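Local atomic coordinates of glucose-binding protein (Thermus thermophilus HB27, PDB entry 2B3F), a protein that binds glucose or galactose and probably delivers it to a sugar transport system, as a bacterial periplasmic solute-binding protein. Residues S85-F88 against R89-G92; I293-L296 against R297-S301; G73-V77 against A78-E82. One frame throughout, in Å; residues are numbered along the deposited sequence.

Contact 1 (S85-F88 against R89-G92)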
loop_
_atom_site.group_PDB
_atom_site.type_symbol
_atom_site.label_atom_id
_atom_site.label_comp_id
_atom_site.label_asym_id
_atom_site.label_seq_id
_atom_site.Cartn_x
_atom_site.Cartn_y
_atom_site.Cartn_z
ATOM N N SER A 85 -15.875 -12.123 14.425
ATOM C CA SER A 85 -15.459 -12.245 15.832
ATOM C C SER A 85 -15.328 -13.705 16.299
ATOM O O SER A 85 -14.321 -14.076 16.914
ATOM C CB SER A 85 -16.426 -11.470 16.736
ATOM O OG SER A 85 -16.420 -10.075 16.415
ATOM N N ALA A 86 -16.315 -14.539 15.966
ATOM C CA ALA A 86 -16.306 -15.958 16.409
ATOM C C ALA A 86 -15.152 -16.721 15.790
ATOM O O ALA A 86 -14.497 -17.533 16.442
ATOM C CB ALA A 86 -17.625 -16.620 16.052
ATOM N N LEU A 87 -14.890 -16.449 14.506
ATOM C CA LEU A 87 -13.756 -17.046 13.822
ATOM C C LEU A 87 -12.446 -16.604 14.462
ATOM O O LEU A 87 -11.537 -17.410 14.631
ATOM C CB LEU A 87 -13.781 -16.686 12.325
ATOM C CG LEU A 87 -12.687 -17.290 11.468
ATOM C CD1 LEU A 87 -12.796 -18.800 11.460
ATOM C CD2 LEU A 87 -12.818 -16.723 10.047
ATOM N N PHE A 88 -12.345 -15.327 14.814
ATOM C CA PHE A 88 -11.159 -14.813 15.493
ATOM C C PHE A 88 -10.939 -15.554 16.813
ATOM O O PHE A 88 -9.815 -15.927 17.139
ATOM C CB PHE A 88 -11.246 -13.297 15.717
ATOM C CG PHE A 88 -10.654 -12.495 14.575
ATOM C CD1 PHE A 88 -11.324 -12.402 13.356
ATOM C CD2 PHE A 88 -9.428 -11.876 14.712
ATOM C CE1 PHE A 88 -10.761 -11.683 12.291
ATOM C CE2 PHE A 88 -8.854 -11.157 13.643
ATOM C CZ PHE A 88 -9.535 -11.076 12.442
ATOM N N ARG A 89 -12.018 -15.776 17.554
ATOM C CA ARG A 89 -11.899 -16.538 18.800
ATOM C C ARG A 89 -11.455 -17.968 18.515
ATOM O O ARG A 89 -10.494 -18.464 19.113
ATOM C CB ARG A 89 -13.220 -16.535 19.548
ATOM C CG ARG A 89 -13.542 -15.191 20.175
ATOM C CD ARG A 89 -14.691 -15.290 21.177
ATOM N NE ARG A 89 -15.992 -15.325 20.509
ATOM C CZ ARG A 89 -16.658 -14.251 20.067
ATOM N NH1 ARG A 89 -16.166 -13.016 20.227
ATOM N NH2 ARG A 89 -17.838 -14.406 19.464
ATOM N N GLN A 90 -12.139 -18.621 17.586
ATOM C CA GLN A 90 -11.808 -19.990 17.209
ATOM C C GLN A 90 -10.332 -20.174 16.868
ATOM O O GLN A 90 -9.719 -21.159 17.259
ATOM C CB GLN A 90 -12.687 -20.441 16.038
ATOM C CG GLN A 90 -12.219 -21.717 15.367
ATOM C CD GLN A 90 -13.130 -22.151 14.245
ATOM O OE1 GLN A 90 -14.310 -22.419 14.465
ATOM N NE2 GLN A 90 -12.586 -22.228 13.023
ATOM N N GLU A 91 -9.764 -19.227 16.115
ATOM C CA GLU A 91 -8.410 -19.353 15.569
ATOM C C GLU A 91 -7.306 -18.757 16.454
ATOM O O GLU A 91 -6.137 -18.863 16.119
ATOM C CB GLU A 91 -8.342 -18.701 14.169
ATOM C CG GLU A 91 -9.267 -19.337 13.144
ATOM C CD GLU A 91 -8.842 -20.731 12.747
ATOM O OE1 GLU A 91 -7.635 -20.941 12.480
ATOM O OE2 GLU A 91 -9.728 -21.627 12.697
ATOM N N GLY A 92 -7.671 -18.134 17.571
ATOM C CA GLY A 92 -6.691 -17.515 18.453
ATOM C C GLY A 92 -6.074 -16.246 17.882
ATOM O O GLY A 92 -4.968 -15.851 18.259
#
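Gln-90 N donates to Ala-86 O at 2.8 Å and nearly straight (170°), the shortest polar bond between these neighbouring turns of helix 85-91. Arg-89 N to Ser-85 O and Glu-91 N to Leu-87 O, both 2.9 Å, repeat the i to i+4 pattern. The helix closes in a Schellman motif at Gly-92, whose phi is positive (72°), a conformation glycine adopts readily; Gly-92 N also reaches back to Arg-89 O (3.2 Å). Along the exposed side, Arg-89 folds back over the preceding turn. With its chain bent at chi3 (-79°), the guanidinium lays one face over the backbone of Ser-85 and Ala-86, with Ser-85 O above its centre, while NH1 comes to 3.8 Å from Ser-85 CB. A long, flexible, charged residue suits this surface, and the small Ala-86 lets the planar group lie close to the main chain. Ser-85 OG itself forms a hydrogen bond with Asp-83 OD1. Toward the interior, Phe-88 sits among side chains of strand 110-115 and helix 99-105 and meets Trp-93 edge-to-face. Leu-87 faces helix 289-299, its CD1 resting 3.9 Å from Glu-91 CG and also touching the amide end of Gln-90. The leucine methyl lies beside a polar pair: Gln-90 reaches out extended beyond CG, whereas Glu-91 bends at chi2, and the two ends converge. Glu-91 OE2 is gripped twice, by the salt bridge to Arg-297 and by Gln-90 NE2 at 2.9 Å, which approaches the anti lone pair with OE2 lying in the plane of the Gln-90 amide.

Contact 2 (I293-L296 against R297-S301)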
loop_
_atom_site.group_PDB
_atom_site.type_symbol
_atom_site.label_atom_id
_atom_site.label_comp_id
_atom_site.label_asym_id
_atom_site.label_seq_id
_atom_site.Cartn_x
_atom_site.Cartn_y
_atom_site.Cartn_z
ATOM N N ILE A 293 -14.598 -19.305 4.277
ATOM C CA ILE A 293 -14.138 -19.367 5.673
ATOM C C ILE A 293 -12.822 -20.134 5.776
ATOM O O ILE A 293 -11.901 -19.730 6.473
ATOM C CB ILE A 293 -15.225 -19.989 6.599
ATOM C CG1 ILE A 293 -16.402 -19.018 6.750
ATOM C CG2 ILE A 293 -14.625 -20.335 7.956
ATOM C CD1 ILE A 293 -17.650 -19.611 7.358
ATOM N N ASN A 294 -12.710 -21.251 5.061
ATOM C CA ASN A 294 -11.462 -21.995 5.067
ATOM C C ASN A 294 -10.300 -21.224 4.417
ATOM O O ASN A 294 -9.140 -21.351 4.806
ATOM C CB ASN A 294 -11.679 -23.367 4.429
ATOM C CG ASN A 294 -12.536 -24.284 5.321
ATOM O OD1 ASN A 294 -12.589 -24.080 6.535
ATOM N ND2 ASN A 294 -13.199 -25.281 4.720
ATOM N N TRP A 295 -10.621 -20.382 3.439
ATOM C CA TRP A 295 -9.608 -19.491 2.884
ATOM C C TRP A 295 -9.137 -18.498 3.956
ATOM O O TRP A 295 -7.945 -18.281 4.121
ATOM C CB TRP A 295 -10.163 -18.775 1.635
ATOM C CG TRP A 295 -9.295 -17.677 1.088
ATOM C CD1 TRP A 295 -9.493 -16.347 1.242
ATOM C CD2 TRP A 295 -8.097 -17.817 0.308
ATOM N NE1 TRP A 295 -8.510 -15.641 0.602
ATOM C CE2 TRP A 295 -7.631 -16.512 0.029
ATOM C CE3 TRP A 295 -7.382 -18.908 -0.190
ATOM C CZ2 TRP A 295 -6.491 -16.272 -0.736
ATOM C CZ3 TRP A 295 -6.236 -18.675 -0.919
ATOM C CH2 TRP A 295 -5.808 -17.357 -1.206
ATOM N N LEU A 296 -10.074 -17.902 4.686
ATOM C CA LEU A 296 -9.714 -16.974 5.777
ATOM C C LEU A 296 -8.802 -17.634 6.816
ATOM O O LEU A 296 -7.824 -17.037 7.293
ATOM C CB LEU A 296 -10.972 -16.411 6.452
ATOM C CG LEU A 296 -11.947 -15.638 5.564
ATOM C CD1 LEU A 296 -13.084 -15.075 6.385
ATOM C CD2 LEU A 296 -11.212 -14.523 4.784
ATOM N N ARG A 297 -9.113 -18.885 7.168
ATOM C CA ARG A 297 -8.297 -19.605 8.139
ATOM C C ARG A 297 -6.883 -19.806 7.626
ATOM O O ARG A 297 -5.917 -19.713 8.384
ATOM C CB ARG A 297 -8.949 -20.947 8.499
ATOM C CG ARG A 297 -10.293 -20.788 9.210
ATOM C CD ARG A 297 -10.972 -22.127 9.469
ATOM N NE ARG A 297 -10.032 -23.007 10.164
ATOM C CZ ARG A 297 -9.711 -24.246 9.797
ATOM N NH1 ARG A 297 -10.287 -24.831 8.748
ATOM N NH2 ARG A 297 -8.821 -24.927 10.523
ATOM N N LEU A 298 -6.756 -20.048 6.321
ATOM C CA LEU A 298 -5.448 -20.170 5.700
ATOM C C LEU A 298 -4.674 -18.850 5.662
ATOM O O LEU A 298 -3.514 -18.779 6.049
ATOM C CB LEU A 298 -5.574 -20.744 4.280
ATOM C CG LEU A 298 -4.289 -20.728 3.449
ATOM C CD1 LEU A 298 -3.214 -21.554 4.076
ATOM C CD2 LEU A 298 -4.567 -21.206 2.024
ATOM N N VAL A 299 -5.314 -17.794 5.170
ATOM C CA VAL A 299 -4.590 -16.514 5.041
ATOM C C VAL A 299 -4.250 -15.915 6.409
ATOM O O VAL A 299 -3.305 -15.157 6.522
ATOM C CB VAL A 299 -5.321 -15.473 4.122
ATOM C CG1 VAL A 299 -5.639 -16.085 2.748
ATOM C CG2 VAL A 299 -6.530 -14.951 4.752
ATOM N N GLY A 300 -4.999 -16.289 7.444
ATOM C CA GLY A 300 -4.687 -15.891 8.822
ATOM C C GLY A 300 -3.646 -16.738 9.561
ATOM O O GLY A 300 -3.278 -16.417 10.697
ATOM N N SER A 301 -3.154 -17.788 8.918
ATOM C CA SER A 301 -2.227 -18.749 9.541
ATOM C C SER A 301 -0.767 -18.442 9.270
ATOM O O SER A 301 -0.411 -17.808 8.262
ATOM C CB SER A 301 -2.549 -20.160 9.022
ATOM O OG SER A 301 -2.153 -20.342 7.666
#
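Asn-294 and Arg-297 lie side by side on the last turns of helix 289-299, pointing the same way, and Arg-297 NH1 donates to Asn-294 OD1 at 3.3 Å. The acceptor lies in the guanidinium plane, but the donor stands above the amide's carbonyl plane, off the lone pairs; OD1 also receives a weak bond from Gln-290. While NE of the arginine is held in its salt bridge to Glu-91, the bend at chi3 (53°) lets one guanidinium serve both partners. Backbone needs are met regularly: the nitrogens of Arg-297, Leu-298, Val-299 and Gly-300 donate to the oxygens of Ile-293, Asn-294, Trp-295 and Leu-296, the Val-299 bond being 2.9 Å and close to linear (168°). Gly-300 has no side chain to crowd Leu-296 O, to which its N donates. On the buried side Trp-295 and Val-299 cross at about a right angle. CG1 of the valine makes a CH-pi contact over the five-membered ring, 3.7 Å from its centroid, and comes to 3.4 Å from Trp-295 CE2. The broad ring packs on Leu-17 and Leu-20 of helix 15-27, with Phe-280 meeting it edge-to-face, and its side chain lies about 6 Å from that of the galactose-binding Trp-9. Trp-295 NE1 is buried here with no hydrogen-bond partner in the model. Ser-301 ends the turn as N-cap of helix 302-312, its OG accepting from Gly-304 N. That hydroxyl donates in turn to Leu-298 O at 2.6 Å, an oxygen that also receives Ser-301 N at 3.1 Å.

Contact 3 (G73-V77 against A78-E82); sequences GTWVV and ANRME
Between Trp-75 and Arg-80 the backbone leaves helix 69-76 through a type I turn from Val-76 to Asn-79, with Arg-80 N donating to Trp-75 O (2.9 Å), almost straight on from the carbonyl, and Asn-79 N to Val-76 O (2.8 Å), from well above the carbonyl plane. Among the side chains, the first torsion of Met-81 (-57°, CG beside the backbone N) sets CG 4.0 Å from Trp-75 CB and 4.1 Å from Val-76 CG2. The bend at chi2 then keeps SD 4.0 Å from Trp-75 CB. This unbranched, pliable chain suits a buried niche that Trp-112 also borders. Arg-80 crosses Trp-75 obliquely, CG lying 4.0 Å from the ring atom CE3, and its NH1 goes on to Met-54 O. Thr-74 CG2 sits over one face of the indole, which packs on helix 44-55, while Thr-74 OG1 forms a hydrogen bond with Glu-354 OE1. Ala-78 N adds a weak bond to Thr-74 O. Asn-79 takes the positive phi (63°), which asparagine tolerates better than most residues. Water 1 bridges the next step, donating to Val-76 O and accepting from Met-81 N, both at 3.0 Å. The paired six-to-one and five-to-two bonds around a residue of positive phi are the signature of a Schellman motif, here the C-cap of helix 69-76 in a periplasmic binding protein fold.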
loop_
_atom_site.group_PDB
_atom_site.type_symbol
_atom_site.label_atom_id
_atom_site.label_comp_id
_atom_site.label_asym_id
_atom_site.label_seq_id
_atom_site.Cartn_x
_atom_site.Cartn_y
_atom_site.Cartn_z
ATOM N N GLY A 73 -15.488 2.041 5.882
ATOM C CA GLY A 73 -16.345 3.077 5.326
ATOM C C GLY A 73 -17.101 2.684 4.080
ATOM O O GLY A 73 -17.934 3.468 3.600
ATOM N N THR A 74 -16.822 1.499 3.534
ATOM C CA THR A 74 -17.539 1.050 2.335
ATOM C C THR A 74 -18.484 -0.122 2.630
ATOM O O THR A 74 -19.675 0.118 2.841
ATOM C CB THR A 74 -16.573 0.793 1.179
ATOM O OG1 THR A 74 -15.825 2.006 0.938
ATOM C CG2 THR A 74 -17.335 0.425 -0.091
ATOM N N TRP A 75 -17.993 -1.360 2.653
ATOM C CA TRP A 75 -18.925 -2.513 2.690
ATOM C C TRP A 75 -19.357 -2.895 4.101
ATOM O O TRP A 75 -20.405 -3.533 4.264
ATOM C CB TRP A 75 -18.412 -3.718 1.853
ATOM C CG TRP A 75 -18.221 -3.291 0.426
ATOM C CD1 TRP A 75 -17.050 -3.236 -0.279
ATOM C CD2 TRP A 75 -19.229 -2.764 -0.432
ATOM N NE1 TRP A 75 -17.277 -2.717 -1.529
ATOM C CE2 TRP A 75 -18.602 -2.413 -1.652
ATOM C CE3 TRP A 75 -20.603 -2.544 -0.292
ATOM C CZ2 TRP A 75 -19.304 -1.865 -2.723
ATOM C CZ3 TRP A 75 -21.299 -1.992 -1.355
ATOM C CH2 TRP A 75 -20.647 -1.654 -2.557
ATOM N N VAL A 76 -18.579 -2.474 5.101
ATOM C CA VAL A 76 -18.948 -2.681 6.512
ATOM C C VAL A 76 -20.094 -1.764 6.935
ATOM O O VAL A 76 -21.147 -2.255 7.411
ATOM C CB VAL A 76 -17.734 -2.539 7.444
ATOM C CG1 VAL A 76 -18.164 -2.570 8.901
ATOM C CG2 VAL A 76 -16.713 -3.661 7.153
ATOM N N VAL A 77 -19.942 -0.451 6.754
ATOM C CA VAL A 77 -21.030 0.476 7.100
ATOM C C VAL A 77 -22.299 0.204 6.297
ATOM O O VAL A 77 -23.402 0.518 6.748
ATOM C CB VAL A 77 -20.657 1.982 6.950
ATOM C CG1 VAL A 77 -19.581 2.375 7.944
ATOM C CG2 VAL A 77 -20.245 2.304 5.550
ATOM N N ALA A 78 -22.144 -0.379 5.115
ATOM C CA ALA A 78 -23.285 -0.756 4.288
ATOM C C ALA A 78 -23.927 -2.083 4.707
ATOM O O ALA A 78 -24.873 -2.527 4.058
ATOM C CB ALA A 78 -22.879 -0.798 2.831
ATOM N N ASN A 79 -23.400 -2.717 5.759
ATOM C CA ASN A 79 -23.968 -3.954 6.297
ATOM C C ASN A 79 -23.923 -5.099 5.283
ATOM O O ASN A 79 -24.859 -5.890 5.173
ATOM C CB ASN A 79 -25.404 -3.668 6.797
ATOM C CG ASN A 79 -25.428 -2.646 7.938
ATOM O OD1 ASN A 79 -26.065 -1.577 7.836
ATOM N ND2 ASN A 79 -24.690 -2.945 9.012
ATOM N N ARG A 80 -22.832 -5.176 4.520
ATOM C CA ARG A 80 -22.670 -6.212 3.487
ATOM C C ARG A 80 -21.642 -7.290 3.824
ATOM O O ARG A 80 -21.453 -8.217 3.035
ATOM C CB ARG A 80 -22.297 -5.559 2.144
ATOM C CG ARG A 80 -23.386 -4.701 1.558
ATOM C CD ARG A 80 -24.684 -5.470 1.191
ATOM N NE ARG A 80 -25.608 -4.600 0.437
ATOM C CZ ARG A 80 -25.689 -4.559 -0.895
ATOM N NH1 ARG A 80 -24.921 -5.332 -1.646
ATOM N NH2 ARG A 80 -26.540 -3.732 -1.499
ATOM N N MET A 81 -21.005 -7.177 4.986
ATOM C CA MET A 81 -19.983 -8.113 5.415
ATOM C C MET A 81 -20.422 -8.849 6.685
ATOM O O MET A 81 -21.142 -8.279 7.518
ATOM C CB MET A 81 -18.678 -7.377 5.744
ATOM C CG MET A 81 -18.087 -6.524 4.618
ATOM S SD MET A 81 -17.806 -7.468 3.128
ATOM C CE MET A 81 -16.282 -8.288 3.516
ATOM N N GLU A 82 -19.951 -10.088 6.832
ATOM C CA GLU A 82 -20.178 -10.855 8.060
ATOM C C GLU A 82 -19.154 -10.502 9.141
ATOM O O GLU A 82 -17.972 -10.276 8.875
ATOM C CB GLU A 82 -20.104 -12.361 7.794
ATOM C CG GLU A 82 -21.236 -12.904 6.981
ATOM C CD GLU A 82 -21.400 -14.408 7.132
ATOM O OE1 GLU A 82 -21.059 -14.930 8.225
ATOM O OE2 GLU A 82 -21.863 -15.043 6.156
HETATM O O HOH W 1 -21.113 -5.293 7.336
#

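Overall arrangement
From the N terminus the chain meets contact 3 first, where helix 69-76 ends and turns into the loop leading to helix 85-91. Contact 1 adjoins it in the sequence, with no other touch between them. Some two hundred residues later, including the four-stranded sheet, the chain returns as helix 289-299 for contact 2. Each contact is local: contact 3 the turn that ends helix 69-76, contacts 1 and 2 the C-terminal turns of their helices; they run in series, neither nesting nor crossing. Contacts 1 and 2, centres about 11 Å apart, touch: the Glu-91 to Arg-297 salt bridge and leucine packing hold helix 85-91 to helix 289-299. Contacts 2 and 3 stay about 6 Å apart at their nearest atoms.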